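Putative Zn-dependent Alcohol Dehydrogenase (Rhodobacter sphaeroides, PDB 3IV6) binds S-adenosylmethionine and is probably a methyltransferase rather than the zinc-dependent alcohol dehydrogenase of its name. Local coordinates at residues A[55-60]-A[84-89]; A[112-117]-A[133-138]; A[157-162]-A[170-175]. One frame throughout, in Å; residues are numbered along the deposited sequence.

Contact 1. Residues A[55-60]-A[84-89]. With SAM (S-adenosylmethionine), chain E.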
loop_
_atom_site.group_PDB
_atom_site.type_symbol
_atom_site.label_atom_id
_atom_site.label_comp_id
_atom_site.label_asym_id
_atom_site.label_seq_id
_atom_site.Cartn_x
_atom_site.Cartn_y
_atom_site.Cartn_z
ATOM N N SER A 55 2.093 -6.074 -6.337
ATOM C CA SER A 55 3.448 -5.595 -6.584
ATOM C C SER A 55 4.449 -6.265 -5.648
ATOM O O SER A 55 5.641 -6.336 -5.945
ATOM C CB SER A 55 3.516 -4.075 -6.426
ATOM O OG SER A 55 3.403 -3.698 -5.065
ATOM N N THR A 56 3.955 -6.754 -4.515
ATOM C CA THR A 56 4.819 -7.375 -3.501
ATOM C C THR A 56 5.121 -8.844 -3.826
ATOM O O THR A 56 4.793 -9.782 -3.065
ATOM C CB THR A 56 4.243 -7.251 -2.068
ATOM O OG1 THR A 56 3.419 -6.085 -1.990
ATOM C CG2 THR A 56 5.359 -7.105 -1.058
ATOM N N ARG A 57 5.819 -9.005 -4.947
ATOM C CA ARG A 57 6.060 -10.302 -5.540
ATOM C C ARG A 57 6.869 -11.289 -4.686
ATOM O O ARG A 57 6.630 -12.493 -4.766
ATOM C CB ARG A 57 6.694 -10.135 -6.922
ATOM C CG ARG A 57 7.010 -11.449 -7.585
ATOM C CD ARG A 57 8.472 -11.736 -7.496
ATOM N NE ARG A 57 8.747 -13.104 -7.914
ATOM C CZ ARG A 57 9.322 -13.440 -9.066
ATOM N NH1 ARG A 57 9.728 -12.512 -9.935
ATOM N NH2 ARG A 57 9.507 -14.725 -9.337
ATOM N N PHE A 58 7.810 -10.795 -3.881
ATOM C CA PHE A 58 8.679 -11.699 -3.124
ATOM C C PHE A 58 8.044 -12.093 -1.799
ATOM O O PHE A 58 8.181 -13.230 -1.358
ATOM C CB PHE A 58 10.113 -11.140 -2.977
ATOM C CG PHE A 58 10.757 -10.853 -4.305
ATOM C CD1 PHE A 58 11.025 -11.888 -5.188
ATOM C CD2 PHE A 58 11.016 -9.550 -4.713
ATOM C CE1 PHE A 58 11.578 -11.630 -6.433
ATOM C CE2 PHE A 58 11.558 -9.292 -5.943
ATOM C CZ PHE A 58 11.839 -10.334 -6.805
ATOM N N LEU A 59 7.311 -11.158 -1.196
ATOM C CA LEU A 59 6.464 -11.486 -0.059
ATOM C C LEU A 59 5.434 -12.554 -0.431
ATOM O O LEU A 59 5.226 -13.515 0.283
ATOM C CB LEU A 59 5.742 -10.253 0.449
ATOM C CG LEU A 59 4.717 -10.641 1.504
ATOM C CD1 LEU A 59 5.422 -11.314 2.696
ATOM C CD2 LEU A 59 4.023 -9.409 1.969
ATOM N N ILE A 60 4.797 -12.399 -1.574
ATOM C CA ILE A 60 3.804 -13.376 -1.967
ATOM C C ILE A 60 4.462 -14.738 -2.156
ATOM O O ILE A 60 3.897 -15.763 -1.804
ATOM C CB ILE A 60 3.053 -12.885 -3.220
ATOM C CG1 ILE A 60 2.126 -11.711 -2.841
ATOM C CG2 ILE A 60 2.295 -14.021 -3.908
ATOM C CD1 ILE A 60 1.981 -10.588 -3.948
ATOM N N ALA A 84 0.965 -12.821 -12.290
ATOM C CA ALA A 84 0.559 -14.149 -12.749
ATOM C C ALA A 84 1.568 -14.731 -13.725
ATOM O O ALA A 84 1.718 -15.941 -13.833
ATOM C CB ALA A 84 -0.795 -14.099 -13.400
ATOM N N GLU A 85 2.254 -13.871 -14.455
ATOM C CA GLU A 85 3.319 -14.353 -15.325
ATOM C C GLU A 85 4.545 -14.873 -14.535
ATOM O O GLU A 85 5.014 -15.989 -14.763
ATOM C CB GLU A 85 3.698 -13.265 -16.326
ATOM C CG GLU A 85 4.935 -13.553 -17.150
ATOM C CD GLU A 85 5.306 -12.372 -18.027
ATOM O OE1 GLU A 85 6.173 -11.556 -17.605
ATOM O OE2 GLU A 85 4.712 -12.262 -19.129
ATOM N N ALA A 86 5.037 -14.056 -13.606
ATOM C CA ALA A 86 6.137 -14.419 -12.732
ATOM C C ALA A 86 5.858 -15.651 -11.859
ATOM O O ALA A 86 6.789 -16.279 -11.352
ATOM C CB ALA A 86 6.502 -13.235 -11.864
ATOM N N LEU A 87 4.589 -16.000 -11.679
ATOM C CA LEU A 87 4.222 -17.156 -10.852
ATOM C C LEU A 87 3.394 -18.178 -11.616
ATOM O O LEU A 87 2.422 -18.709 -11.083
ATOM C CB LEU A 87 3.404 -16.683 -9.650
ATOM C CG LEU A 87 4.095 -15.696 -8.710
ATOM C CD1 LEU A 87 3.110 -15.104 -7.733
ATOM C CD2 LEU A 87 5.235 -16.394 -7.970
ATOM N N ALA A 88 3.759 -18.446 -12.864
ATOM C CA ALA A 88 2.867 -19.209 -13.724
ATOM C C ALA A 88 2.865 -20.686 -13.316
ATOM O O ALA A 88 1.903 -21.431 -13.552
ATOM C CB ALA A 88 3.249 -19.019 -15.194
ATOM N N ASP A 89 3.941 -21.099 -12.668
ATOM C CA ASP A 89 4.066 -22.484 -12.254
ATOM C C ASP A 89 3.438 -22.722 -10.882
ATOM O O ASP A 89 3.077 -23.856 -10.554
ATOM C CB ASP A 89 5.539 -22.922 -12.263
ATOM C CG ASP A 89 6.446 -21.970 -11.476
ATOM O OD1 ASP A 89 6.019 -20.831 -11.157
ATOM O OD2 ASP A 89 7.598 -22.365 -11.177
HETATM N N SAM E . 4.359 -1.506 -3.844
HETATM C CA SAM E . 5.039 -1.389 -2.567
HETATM C C SAM E . 5.482 -2.744 -2.057
HETATM O O SAM E . 5.262 -3.805 -2.659
HETATM O OXT SAM E . 6.099 -2.738 -1.017
HETATM C CB SAM E . 4.190 -0.633 -1.552
HETATM C CG SAM E . 2.954 0.078 -2.119
HETATM S SD SAM E . 1.471 -0.940 -2.403
HETATM C CE SAM E . 2.040 -2.629 -2.054
HETATM C "C5'" SAM E . 1.218 -0.819 -4.209
HETATM C "C4'" SAM E . 0.466 -1.944 -4.911
HETATM O "O4'" SAM E . -0.872 -1.987 -4.447
HETATM C "C3'" SAM E . 0.362 -1.739 -6.412
HETATM O "O3'" SAM E . 0.454 -3.016 -7.001
HETATM C "C2'" SAM E . -1.046 -1.231 -6.638
HETATM O "O2'" SAM E . -1.583 -1.696 -7.858
HETATM C "C1'" SAM E . -1.821 -1.823 -5.475
HETATM N N9 SAM E . -2.883 -0.919 -5.014
HETATM C C8 SAM E . -2.754 0.423 -4.764
HETATM N N7 SAM E . -3.963 0.914 -4.380
HETATM C C5 SAM E . -4.879 -0.094 -4.376
HETATM C C6 SAM E . -6.250 -0.138 -4.062
HETATM N N6 SAM E . -6.939 0.942 -3.684
HETATM N N1 SAM E . -6.906 -1.339 -4.176
HETATM C C2 SAM E . -6.210 -2.460 -4.609
HETATM N N3 SAM E . -4.868 -2.434 -4.904
HETATM C C4 SAM E . -4.206 -1.259 -4.790
#
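R57 and A86 meet through a flat charged group and a methyl. The CB of A86 sits over one face of the R57 guanidinium, 3.8 Å from NH1 and shifted toward the rim of the group. The R57 chain starts with CG anti to the backbone N (chi1 178°) and bends at chi2. This carries the guanidinium out to the end of helix 77-86. NH2 of R57 also comes within 3.7 Å of the backbone O of A86, too far to count as a bond. The strong partner of this arginine is E61, one turn on in its own helix, which forms a salt bridge with NE.

The apolar part is small. CG2 of I60 lies 4.1 Å from CD1 of L87, and the two side chains cross at about a right angle. The L87 side chain meets the first turn of helix 57-65 just where helix 77-86 ends.

The polar part belongs to the ligand and lies at the other end of the 55-60 segment. The amino N of SAM donates a hydrogen bond to OG of S55 at 2.7 Å. OG1 of T56 stands 3.0 Å from the carboxylate O of SAM, but the same proton also has the backbone O of G53 within reach, as a weak bond. T56 is the centre of an inverse gamma turn and occupies the N-cap position of helix 57-65. SAM is also hydrogen-bonded to D74, D98 and I99.

Packing and ligand binding thus use different ends of one segment. With no hydrogen bond between the segments, their grip on each other rests on van der Waals contact. The methionine end of SAM is held by the hydroxyl of S55, and possibly by that of T56.

Contact 2. Residues A[112-117]-A[133-138]. With SAM (S-adenosylmethionine), chain E.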
loop_
_atom_site.group_PDB
_atom_site.type_symbol
_atom_site.label_atom_id
_atom_site.label_comp_id
_atom_site.label_asym_id
_atom_site.label_seq_id
_atom_site.Cartn_x
_atom_site.Cartn_y
_atom_site.Cartn_z
ATOM N N ASP A 112 -7.508 -15.883 7.149
ATOM C CA ASP A 112 -6.901 -15.808 8.487
ATOM C C ASP A 112 -6.020 -14.548 8.648
ATOM O O ASP A 112 -5.967 -13.936 9.733
ATOM C CB ASP A 112 -6.038 -17.035 8.782
ATOM C CG ASP A 112 -6.838 -18.318 8.870
ATOM O OD1 ASP A 112 -6.335 -19.353 8.377
ATOM O OD2 ASP A 112 -7.962 -18.290 9.435
ATOM N N PHE A 113 -5.326 -14.188 7.562
ATOM C CA PHE A 113 -4.415 -13.049 7.541
ATOM C C PHE A 113 -4.571 -12.169 6.315
ATOM O O PHE A 113 -4.732 -12.658 5.197
ATOM C CB PHE A 113 -2.967 -13.514 7.629
ATOM C CG PHE A 113 -2.639 -14.223 8.902
ATOM C CD1 PHE A 113 -2.257 -13.509 10.022
ATOM C CD2 PHE A 113 -2.716 -15.607 8.982
ATOM C CE1 PHE A 113 -1.950 -14.164 11.199
ATOM C CE2 PHE A 113 -2.422 -16.264 10.141
ATOM C CZ PHE A 113 -2.034 -15.548 11.256
ATOM N N VAL A 114 -4.531 -10.858 6.538
ATOM C CA VAL A 114 -4.421 -9.921 5.426
ATOM C C VAL A 114 -3.128 -9.157 5.618
ATOM O O VAL A 114 -2.913 -8.509 6.652
ATOM C CB VAL A 114 -5.613 -8.948 5.365
ATOM C CG1 VAL A 114 -5.239 -7.650 4.595
ATOM C CG2 VAL A 114 -6.831 -9.616 4.744
ATOM N N LEU A 115 -2.245 -9.275 4.641
ATOM C CA LEU A 115 -0.969 -8.554 4.651
ATOM C C LEU A 115 -0.903 -7.434 3.579
ATOM O O LEU A 115 -1.423 -7.577 2.467
ATOM C CB LEU A 115 0.193 -9.532 4.454
ATOM C CG LEU A 115 0.030 -10.915 5.073
ATOM C CD1 LEU A 115 1.152 -11.814 4.630
ATOM C CD2 LEU A 115 -0.087 -10.870 6.582
ATOM N N ASN A 116 -0.291 -6.305 3.931
ATOM C CA ASN A 116 0.180 -5.367 2.908
ATOM C C ASN A 116 1.339 -4.503 3.378
ATOM O O ASN A 116 1.417 -4.149 4.570
ATOM C CB ASN A 116 -0.965 -4.512 2.351
ATOM C CG ASN A 116 -1.797 -3.839 3.444
ATOM O OD1 ASN A 116 -2.827 -4.364 3.865
ATOM N ND2 ASN A 116 -1.376 -2.653 3.865
ATOM N N ASP A 117 2.249 -4.200 2.452
ATOM C CA ASP A 117 3.428 -3.399 2.759
ATOM C C ASP A 117 3.359 -1.994 2.179
ATOM O O ASP A 117 3.553 -1.817 0.980
ATOM C CB ASP A 117 4.697 -4.072 2.243
ATOM C CG ASP A 117 5.968 -3.278 2.594
ATOM O OD1 ASP A 117 6.051 -2.691 3.703
ATOM O OD2 ASP A 117 6.899 -3.265 1.767
ATOM N N LEU A 133 -11.115 -0.775 7.001
ATOM C CA LEU A 133 -12.409 -1.475 6.991
ATOM C C LEU A 133 -12.442 -2.687 6.016
ATOM O O LEU A 133 -12.837 -3.779 6.392
ATOM C CB LEU A 133 -13.542 -0.490 6.680
ATOM C CG LEU A 133 -14.978 -0.863 7.077
ATOM C CD1 LEU A 133 -15.057 -1.456 8.485
ATOM C CD2 LEU A 133 -15.874 0.342 6.981
ATOM N N GLY A 134 -12.005 -2.489 4.778
ATOM C CA GLY A 134 -11.906 -3.579 3.848
ATOM C C GLY A 134 -11.010 -4.716 4.325
ATOM O O GLY A 134 -11.310 -5.886 4.119
HETATM N N MSE A 135 -9.879 -4.399 4.932
HETATM C CA MSE A 135 -8.975 -5.448 5.363
HETATM C C MSE A 135 -9.629 -6.257 6.502
HETATM O O MSE A 135 -9.550 -7.501 6.564
HETATM C CB MSE A 135 -7.658 -4.848 5.825
HETATM C CG MSE A 135 -6.876 -4.098 4.775
HETATM SE SE MSE A 135 -5.381 -3.023 5.499
HETATM C CE MSE A 135 -5.168 -1.757 4.029
ATOM N N LEU A 136 -10.273 -5.526 7.397
ATOM C CA LEU A 136 -10.989 -6.101 8.515
ATOM C C LEU A 136 -12.158 -6.957 8.038
ATOM O O LEU A 136 -12.447 -8.031 8.573
ATOM C CB LEU A 136 -11.486 -4.959 9.400
ATOM C CG LEU A 136 -10.383 -4.453 10.331
ATOM C CD1 LEU A 136 -10.868 -3.300 11.157
ATOM C CD2 LEU A 136 -9.925 -5.607 11.187
ATOM N N SER A 137 -12.819 -6.469 7.008
ATOM C CA SER A 137 -13.912 -7.178 6.398
ATOM C C SER A 137 -13.443 -8.511 5.812
ATOM O O SER A 137 -14.146 -9.511 5.913
ATOM C CB SER A 137 -14.538 -6.299 5.330
ATOM O OG SER A 137 -15.565 -6.975 4.651
ATOM N N LEU A 138 -12.261 -8.511 5.205
ATOM C CA LEU A 138 -11.702 -9.721 4.614
ATOM C C LEU A 138 -11.415 -10.773 5.680
ATOM O O LEU A 138 -11.720 -11.952 5.501
ATOM C CB LEU A 138 -10.425 -9.398 3.837
ATOM C CG LEU A 138 -10.603 -8.596 2.545
ATOM C CD1 LEU A 138 -9.255 -8.319 1.895
ATOM C CD2 LEU A 138 -11.527 -9.325 1.583
HETATM N N SAM E . 4.359 -1.506 -3.844
HETATM C CA SAM E . 5.039 -1.389 -2.567
HETATM C C SAM E . 5.482 -2.744 -2.057
HETATM O O SAM E . 5.262 -3.805 -2.659
HETATM O OXT SAM E . 6.099 -2.738 -1.017
HETATM C CB SAM E . 4.190 -0.633 -1.552
HETATM C CG SAM E . 2.954 0.078 -2.119
HETATM S SD SAM E . 1.471 -0.940 -2.403
HETATM C CE SAM E . 2.040 -2.629 -2.054
HETATM C "C5'" SAM E . 1.218 -0.819 -4.209
HETATM C "C4'" SAM E . 0.466 -1.944 -4.911
HETATM O "O4'" SAM E . -0.872 -1.987 -4.447
HETATM C "C3'" SAM E . 0.362 -1.739 -6.412
HETATM O "O3'" SAM E . 0.454 -3.016 -7.001
HETATM C "C2'" SAM E . -1.046 -1.231 -6.638
HETATM O "O2'" SAM E . -1.583 -1.696 -7.858
HETATM C "C1'" SAM E . -1.821 -1.823 -5.475
HETATM N N9 SAM E . -2.883 -0.919 -5.014
HETATM C C8 SAM E . -2.754 0.423 -4.764
HETATM N N7 SAM E . -3.963 0.914 -4.380
HETATM C C5 SAM E . -4.879 -0.094 -4.376
HETATM C C6 SAM E . -6.250 -0.138 -4.062
HETATM N N6 SAM E . -6.939 0.942 -3.684
HETATM N N1 SAM E . -6.906 -1.339 -4.176
HETATM C C2 SAM E . -6.210 -2.460 -4.609
HETATM N N3 SAM E . -4.868 -2.434 -4.904
HETATM C C4 SAM E . -4.206 -1.259 -4.790
#
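OD1 of N116 faces the end of the M135 side chain, which carries selenium in place of sulfur as a label. The oxygen lies 3.3 Å from SE and 3.5 Å from CE of M135, distances too uncertain at this resolution to imply a bond. The two side chains come from opposite directions. A chi1 of 51° puts the N116 amide where the extended M135 chain ends.

V114 fills the adjoining part of the interface with both branches. Its CG1 is 3.9 Å from CB of M135, and its CG2 is 3.7 Å from CB of L138. It crosses each of these side chains at about a right angle. With an alanine in place of V114, both methyl branches go, and the CB atoms of M135 and L138 would probably be left facing a gap.

Strand 113-117 and the 133-138 part of helix 125-139 run nearly antiparallel, at 148°, with these short axes 8.4 Å apart at closest. They are successive elements of a beta-alpha-beta unit that ends in strand 143-149. The strand ends at D117, a residue of the SAM pocket whose OD1 is hydrogen-bonded to S147.

All four touching residues are buried, and no hydrogen bond links the two segments. The helix is therefore held to the strand by van der Waals contacts, with the amide oxygen of N116 as a polar atom among them.

Contact 3. Residues A[157-162]-A[170-175]; sequences LKLIEY and AKFFDP
F172 points its ring edge at the helix of segment 157-162. Its CZ lies 3.7 Å from the backbone O of L159, and that oxygen is close to the ring plane. The ring rim, slightly positive, faces a carbonyl, which may be mildly favourable. CG of F172 is placed between the backbone N and the carbonyl carbon (chi1 68°), and this directs the ring across to the helix. Its CE2 also approaches CD2 of L159, at 4.2 Å. The backbone of F172 is hydrogen-bonded to H181, so the base of this side chain is tied to the next strand.

F173 follows and presents a face instead of an edge. CD1 of I160 stands over one face of its ring, offset toward the rim, and is 4.3 Å from CD2 of F173. The CB of I160 does not point directly at F173, but the end of the side chain turns nearer. The F173 ring also stacks with F180 of strand 179-181. F180 in turn touches L159, I160 and F172, so it is shared by both segments.

D174 comes next and bonds through OD1 to OG of S176. P175 closes the segment on the other side of F173. Its backbone N lies over the ring face opposite I160, 4.2 Å above the plane and toward the rim.

Helix 154-164 thus packs L159 and I160 on F172, at the end of the short weak helix 169-172, and on F173 of edge strand 173-174. That strand borders a small three-stranded antiparallel sheet lying outside the Rossmann-like core.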
loop_
_atom_site.group_PDB
_atom_site.type_symbol
_atom_site.label_atom_id
_atom_site.label_comp_id
_atom_site.label_asym_id
_atom_site.label_seq_id
_atom_site.Cartn_x
_atom_site.Cartn_y
_atom_site.Cartn_z
ATOM N N LEU A 157 10.550 16.313 0.896
ATOM C CA LEU A 157 11.486 17.371 1.255
ATOM C C LEU A 157 11.863 18.286 0.021
ATOM O O LEU A 157 11.887 19.506 0.120
ATOM C CB LEU A 157 12.708 16.763 1.967
ATOM C CG LEU A 157 12.483 15.953 3.270
ATOM C CD1 LEU A 157 13.768 15.247 3.782
ATOM C CD2 LEU A 157 11.876 16.792 4.395
ATOM N N LYS A 158 12.122 17.707 -1.142
ATOM C CA LYS A 158 12.290 18.525 -2.322
ATOM C C LYS A 158 10.978 19.248 -2.669
ATOM O O LYS A 158 11.007 20.399 -3.091
ATOM C CB LYS A 158 12.768 17.698 -3.515
ATOM C CG LYS A 158 14.019 16.869 -3.240
ATOM C CD LYS A 158 15.303 17.531 -3.743
ATOM C CE LYS A 158 15.704 18.721 -2.872
ATOM N NZ LYS A 158 17.018 19.296 -3.310
ATOM N N LEU A 159 9.836 18.586 -2.489
ATOM C CA LEU A 159 8.545 19.210 -2.784
ATOM C C LEU A 159 8.268 20.465 -1.939
ATOM O O LEU A 159 7.861 21.507 -2.472
ATOM C CB LEU A 159 7.394 18.222 -2.620
ATOM C CG LEU A 159 7.152 17.222 -3.750
ATOM C CD1 LEU A 159 6.074 16.245 -3.330
ATOM C CD2 LEU A 159 6.772 17.908 -5.045
ATOM N N ILE A 160 8.458 20.358 -0.629
ATOM C CA ILE A 160 8.351 21.522 0.247
ATOM C C ILE A 160 9.301 22.651 -0.232
ATOM O O ILE A 160 8.877 23.790 -0.422
ATOM C CB ILE A 160 8.656 21.170 1.752
ATOM C CG1 ILE A 160 7.935 19.890 2.218
ATOM C CG2 ILE A 160 8.364 22.329 2.658
ATOM C CD1 ILE A 160 6.460 19.857 1.992
ATOM N N GLU A 161 10.577 22.324 -0.430
ATOM C CA GLU A 161 11.605 23.314 -0.750
ATOM C C GLU A 161 11.255 24.044 -2.035
ATOM O O GLU A 161 11.045 25.258 -2.018
ATOM C CB GLU A 161 12.993 22.638 -0.847
ATOM C CG GLU A 161 14.161 23.462 -1.437
ATOM C CD GLU A 161 15.541 22.744 -1.351
ATOM O OE1 GLU A 161 16.451 23.104 -2.142
ATOM O OE2 GLU A 161 15.720 21.830 -0.499
ATOM N N TYR A 162 11.168 23.286 -3.130
ATOM C CA TYR A 162 11.012 23.817 -4.489
ATOM C C TYR A 162 9.603 24.385 -4.780
ATOM O O TYR A 162 9.342 24.978 -5.839
ATOM C CB TYR A 162 11.387 22.734 -5.518
ATOM C CG TYR A 162 12.833 22.214 -5.461
ATOM C CD1 TYR A 162 13.811 22.863 -4.720
ATOM C CD2 TYR A 162 13.203 21.067 -6.165
ATOM C CE1 TYR A 162 15.097 22.394 -4.676
ATOM C CE2 TYR A 162 14.495 20.589 -6.131
ATOM C CZ TYR A 162 15.445 21.256 -5.386
ATOM O OH TYR A 162 16.746 20.783 -5.342
ATOM N N ALA A 170 1.094 25.784 -1.027
ATOM C CA ALA A 170 -0.293 25.613 -0.585
ATOM C C ALA A 170 -1.231 25.040 -1.653
ATOM O O ALA A 170 -2.257 24.465 -1.331
ATOM C CB ALA A 170 -0.840 26.910 -0.038
ATOM N N LYS A 171 -0.874 25.197 -2.919
ATOM C CA LYS A 171 -1.712 24.726 -4.025
ATOM C C LYS A 171 -1.783 23.188 -4.148
ATOM O O LYS A 171 -2.756 22.648 -4.672
ATOM C CB LYS A 171 -1.248 25.380 -5.343
ATOM C CG LYS A 171 -1.956 24.908 -6.597
ATOM C CD LYS A 171 -1.320 25.533 -7.823
ATOM C CE LYS A 171 -1.650 24.772 -9.074
ATOM N NZ LYS A 171 -3.099 24.599 -9.085
ATOM N N PHE A 172 -0.750 22.497 -3.667
ATOM C CA PHE A 172 -0.654 21.044 -3.792
ATOM C C PHE A 172 -0.283 20.321 -2.482
ATOM O O PHE A 172 -0.128 19.096 -2.459
ATOM C CB PHE A 172 0.332 20.658 -4.899
ATOM C CG PHE A 172 1.775 20.988 -4.584
ATOM C CD1 PHE A 172 2.388 22.082 -5.164
ATOM C CD2 PHE A 172 2.520 20.208 -3.699
ATOM C CE1 PHE A 172 3.725 22.392 -4.881
ATOM C CE2 PHE A 172 3.860 20.511 -3.409
ATOM C CZ PHE A 172 4.458 21.603 -3.999
ATOM N N PHE A 173 -0.137 21.069 -1.395
ATOM C CA PHE A 173 0.098 20.434 -0.119
ATOM C C PHE A 173 -0.743 21.027 1.019
ATOM O O PHE A 173 -0.667 22.223 1.323
ATOM C CB PHE A 173 1.580 20.467 0.220
ATOM C CG PHE A 173 1.893 20.003 1.627
ATOM C CD1 PHE A 173 1.783 18.653 1.979
ATOM C CD2 PHE A 173 2.320 20.909 2.597
ATOM C CE1 PHE A 173 2.095 18.220 3.275
ATOM C CE2 PHE A 173 2.628 20.478 3.887
ATOM C CZ PHE A 173 2.509 19.134 4.219
ATOM N N ASP A 174 -1.549 20.175 1.643
ATOM C CA ASP A 174 -2.474 20.574 2.702
ATOM C C ASP A 174 -1.877 20.174 4.043
ATOM O O ASP A 174 -1.808 19.003 4.377
ATOM C CB ASP A 174 -3.850 19.915 2.473
ATOM C CG ASP A 174 -4.867 20.238 3.571
ATOM O OD1 ASP A 174 -4.482 20.832 4.595
ATOM O OD2 ASP A 174 -6.061 19.880 3.412
ATOM N N PRO A 175 -1.427 21.154 4.814
ATOM C CA PRO A 175 -0.713 20.888 6.066
ATOM C C PRO A 175 -1.622 20.384 7.171
ATOM O O PRO A 175 -1.093 19.785 8.101
ATOM C CB PRO A 175 -0.151 22.257 6.445
ATOM C CG PRO A 175 -0.321 23.102 5.226
ATOM C CD PRO A 175 -1.500 22.586 4.511
#

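Overall arrangement
The three contacts follow one another along the chain. Contacts 1 and 2 belong to the Rossmann-like part, with centres 19 Å apart. Contact 1 joins helices 57-65 and 77-86, and contact 2 lays helix 125-139 on strand 113-117. Both touch SAM: contact 1 through the turn after strand 48-52, contact 2 through the end of strand 113-117. These strands are neighbours in the seven-stranded sheet, whose order 3-2-1-4-5-7-6 is that of class I methyltransferases. Contact 3 lies across the chain's centre, about 36 Å and 32 Å from contacts 1 and 2, centre to centre. It belongs to the small antiparallel sheet and its helix. Ligand binding and this inserted part are thus spatially separate.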